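Local coordinates for protein formyltransferase (Francisella tularensis subsp. tularensis, PDB 4NV1) that belongs to the formyltransferase family and binds dTDP-4-amino-4,6-dideoxyglucose in a pocket lined by its N-terminal and C-terminal parts, at residues A[189-194]-A[220-225]. Numbering follows the deposited sequence.
Sequences HDYKNM and YKNSYF. With 0FX (dTDP-4-amino-4,6-dideoxyglucose), chain I.
Y191 meets N222 through its phenolic oxygen, the one close approach between helical residues 189-194 and residues 220-225. Ahead of it, D190 OD2 accepts a hydrogen bond from the backbone N of S187, and the D190 side chain packs on F109. With CG anti to the backbone N (chi1 177°), the Y191 ring slants outward and toward the C-terminal end of the segment, bringing OH over one face of the N222 amide. Y191 OH lies 3.1 Å from N222 CG, almost straight above it, and the side chains cross at about a right angle (planes 81° apart); this position indicates packing on the amide face. At 3.3 Å from N222 OD1, Y191 OH has an angle poor for a hydrogen bond. N222 CG is at the ring edge; F105 meets the Y191 ring edge-to-face.

The same amide of N222 pairs with the thymine of dTDP-4-amino-4,6-dideoxyglucose through both ends. OD1 of N222 accepts from ligand N31 at 2.9 Å, nearly straight at 174°, while ND2 of N222 donates to ligand O21 at 2.7 Å, more bent. ND2 also donates to the M215 carbonyl oxygen; these three bonds fix which way round the amide lies. Y220 lays one face of its ring against the base, with CG of Y220 3.3 Å from ligand N31. Y191, Y220 and N222 thus form part of the nucleotide end of the ligand pocket.

Further along, M194 packs on V108, F109 and I112. Both segments belong to the N-formyltransferase dimerization region, and F225 packs on S143 of the second subunit. Helix 188-195 rests against helix 106-113; backbone bonds of Y224 with C195 and I197 tie strand 223-226 to the end of that helix and beyond, while S223 and F225 pair with V235 and V233 of antiparallel strand 232-242.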
loop_
_atom_site.group_PDB
_atom_site.type_symbol
_atom_site.label_atom_id
_atom_site.label_comp_id
_atom_site.label_asym_id
_atom_site.label_seq_id
_atom_site.Cartn_x
_atom_site.Cartn_y
_atom_site.Cartn_z
ATOM N N HIS A 189 5.790 12.165 21.777
ATOM C CA HIS A 189 6.943 12.712 21.087
ATOM C C HIS A 189 7.813 11.586 20.554
ATOM O O HIS A 189 8.420 11.764 19.515
ATOM C CB HIS A 189 7.749 13.571 22.068
ATOM C CG HIS A 189 8.988 14.215 21.511
ATOM N ND1 HIS A 189 8.963 15.380 20.768
ATOM C CD2 HIS A 189 10.300 13.919 21.693
ATOM C CE1 HIS A 189 10.199 15.737 20.461
ATOM N NE2 HIS A 189 11.028 14.866 21.010
ATOM N N ASP A 190 7.934 10.454 21.248
ATOM C CA ASP A 190 8.769 9.382 20.711
ATOM C C ASP A 190 8.155 8.921 19.395
ATOM O O ASP A 190 8.881 8.655 18.455
ATOM C CB ASP A 190 8.888 8.188 21.657
ATOM C CG ASP A 190 9.805 8.456 22.847
ATOM O OD1 ASP A 190 10.900 9.046 22.688
ATOM O OD2 ASP A 190 9.419 8.033 23.956
ATOM N N TYR A 191 6.822 8.865 19.333
ATOM C CA TYR A 191 6.094 8.473 18.151
ATOM C C TYR A 191 6.369 9.505 17.036
ATOM O O TYR A 191 6.850 9.167 15.936
ATOM C CB TYR A 191 4.582 8.345 18.469
ATOM C CG TYR A 191 3.746 7.995 17.261
ATOM C CD1 TYR A 191 3.799 6.719 16.713
ATOM C CD2 TYR A 191 2.935 8.949 16.635
ATOM C CE1 TYR A 191 3.089 6.403 15.571
ATOM C CE2 TYR A 191 2.210 8.648 15.496
ATOM C CZ TYR A 191 2.293 7.374 14.965
ATOM O OH TYR A 191 1.582 7.016 13.841
ATOM N N LYS A 192 6.117 10.774 17.356
ATOM C CA LYS A 192 6.221 11.858 16.387
ATOM C C LYS A 192 7.592 11.930 15.734
ATOM O O LYS A 192 7.676 12.131 14.541
ATOM C CB LYS A 192 5.704 13.187 16.957
ATOM C CG LYS A 192 4.165 13.212 16.971
ATOM C CD LYS A 192 3.542 14.537 17.441
ATOM C CE LYS A 192 2.775 15.303 16.350
ATOM N NZ LYS A 192 1.296 15.085 16.335
ATOM N N ASN A 193 8.660 11.652 16.461
ATOM C CA ASN A 193 9.978 11.551 15.870
ATOM C C ASN A 193 10.211 10.408 14.880
ATOM O O ASN A 193 11.246 10.375 14.252
ATOM C CB ASN A 193 11.018 11.426 16.998
ATOM C CG ASN A 193 11.104 12.681 17.864
ATOM O OD1 ASN A 193 10.909 13.811 17.397
ATOM N ND2 ASN A 193 11.383 12.483 19.145
ATOM N N MET A 194 9.333 9.420 14.817
ATOM C CA MET A 194 9.514 8.284 13.918
ATOM C C MET A 194 8.741 8.513 12.627
ATOM O O MET A 194 8.879 7.743 11.675
ATOM C CB MET A 194 8.902 7.008 14.502
ATOM C CG MET A 194 9.406 6.560 15.840
ATOM S SD MET A 194 9.123 4.787 15.993
ATOM C CE MET A 194 7.347 4.801 16.137
ATOM N N TYR A 220 -5.533 6.501 9.021
ATOM C CA TYR A 220 -4.614 7.568 9.359
ATOM C C TYR A 220 -3.466 7.747 8.343
ATOM O O TYR A 220 -3.050 6.814 7.667
ATOM C CB TYR A 220 -4.073 7.374 10.763
ATOM C CG TYR A 220 -5.170 7.324 11.800
ATOM C CD1 TYR A 220 -5.603 6.122 12.301
ATOM C CD2 TYR A 220 -5.813 8.477 12.234
ATOM C CE1 TYR A 220 -6.562 6.060 13.276
ATOM C CE2 TYR A 220 -6.785 8.432 13.211
ATOM C CZ TYR A 220 -7.155 7.209 13.725
ATOM O OH TYR A 220 -8.128 7.068 14.683
ATOM N N LYS A 221 -2.932 8.955 8.317
ATOM C CA LYS A 221 -1.753 9.321 7.573
ATOM C C LYS A 221 -0.639 9.525 8.569
ATOM O O LYS A 221 -0.751 10.474 9.304
ATOM C CB LYS A 221 -1.988 10.648 6.824
ATOM C CG LYS A 221 -3.126 10.565 5.828
ATOM C CD LYS A 221 -2.818 11.326 4.543
ATOM C CE LYS A 221 -4.059 11.423 3.667
ATOM N NZ LYS A 221 -4.808 10.131 3.620
ATOM N N ASN A 222 0.411 8.687 8.537
ATOM C CA ASN A 222 1.474 8.677 9.530
ATOM C C ASN A 222 2.872 8.966 9.053
ATOM O O ASN A 222 3.423 10.030 9.364
ATOM C CB ASN A 222 1.455 7.349 10.337
ATOM C CG ASN A 222 0.147 7.137 11.063
ATOM O OD1 ASN A 222 -0.485 8.117 11.528
ATOM N ND2 ASN A 222 -0.333 5.900 11.107
ATOM N N SER A 223 3.529 7.996 8.404
ATOM C CA SER A 223 4.894 8.223 7.972
ATOM C C SER A 223 4.954 9.092 6.736
ATOM O O SER A 223 4.076 9.012 5.892
ATOM C CB SER A 223 5.658 6.917 7.740
ATOM O OG SER A 223 4.824 6.127 6.944
ATOM N N TYR A 224 6.030 9.867 6.617
ATOM C CA TYR A 224 6.158 10.745 5.458
ATOM C C TYR A 224 7.597 11.013 5.126
ATOM O O TYR A 224 8.490 10.715 5.925
ATOM C CB TYR A 224 5.334 12.036 5.648
ATOM C CG TYR A 224 5.886 12.946 6.703
ATOM C CD1 TYR A 224 5.447 12.856 8.016
ATOM C CD2 TYR A 224 6.899 13.842 6.413
ATOM C CE1 TYR A 224 5.995 13.650 9.013
ATOM C CE2 TYR A 224 7.449 14.638 7.397
ATOM C CZ TYR A 224 6.979 14.542 8.694
ATOM O OH TYR A 224 7.481 15.362 9.654
ATOM N N PHE A 225 7.829 11.420 3.873
ATOM C CA PHE A 225 9.097 12.066 3.542
ATOM C C PHE A 225 8.884 13.446 2.922
ATOM O O PHE A 225 7.821 13.765 2.379
ATOM C CB PHE A 225 10.034 11.215 2.661
ATOM C CG PHE A 225 9.479 10.829 1.308
ATOM C CD1 PHE A 225 8.932 9.568 1.104
ATOM C CD2 PHE A 225 9.554 11.697 0.244
ATOM C CE1 PHE A 225 8.405 9.190 -0.105
ATOM C CE2 PHE A 225 9.082 11.313 -0.994
ATOM C CZ PHE A 225 8.489 10.069 -1.179
HETATM O O4P 0FX I . -7.018 3.646 21.199
HETATM P P2 0FX I . -8.195 4.598 20.863
HETATM O O3P 0FX I . -9.577 4.211 20.381
HETATM O O1G 0FX I . -8.019 6.019 21.556
HETATM C C1G 0FX I . -8.138 6.171 22.951
HETATM C C2G 0FX I . -7.781 7.643 23.083
HETATM O O2G 0FX I . -8.391 8.429 22.054
HETATM C C3G 0FX I . -6.282 7.861 23.019
HETATM O O3G 0FX I . -6.150 9.257 23.363
HETATM C C4G 0FX I . -5.602 6.880 23.994
HETATM N N4A 0FX I . -4.162 7.077 24.082
HETATM C C5G 0FX I . -5.899 5.412 23.665
HETATM C C6G 0FX I . -5.264 4.470 24.680
HETATM O O5G 0FX I . -7.319 5.256 23.691
HETATM O OPP 0FX I . -8.186 5.347 19.456
HETATM P P 0FX I . -7.100 6.101 18.586
HETATM O O1P 0FX I . -6.702 7.484 19.059
HETATM O O2P 0FX I . -7.839 5.722 17.308
HETATM O O5 0FX I . -5.791 5.175 18.412
HETATM C C5 0FX I . -5.986 3.850 17.903
HETATM C C4 0FX I . -4.852 3.422 16.989
HETATM O O4 0FX I . -4.968 4.097 15.749
HETATM C C3 0FX I . -3.464 3.727 17.464
HETATM O O3 0FX I . -2.870 2.635 18.183
HETATM C C2 0FX I . -2.667 3.834 16.163
HETATM C C1 0FX I . -3.708 4.378 15.184
HETATM N N11 0FX I . -3.442 5.797 14.923
HETATM C C61 0FX I . -4.040 6.740 15.683
HETATM C C51 0FX I . -3.776 8.074 15.453
HETATM C C5A 0FX I . -4.340 9.226 16.260
HETATM C C21 0FX I . -2.609 6.136 13.919
HETATM O O21 0FX I . -2.036 5.218 13.115
HETATM N N31 0FX I . -2.360 7.413 13.610
HETATM C C41 0FX I . -2.954 8.344 14.386
HETATM O O41 0FX I . -2.726 9.639 14.195
#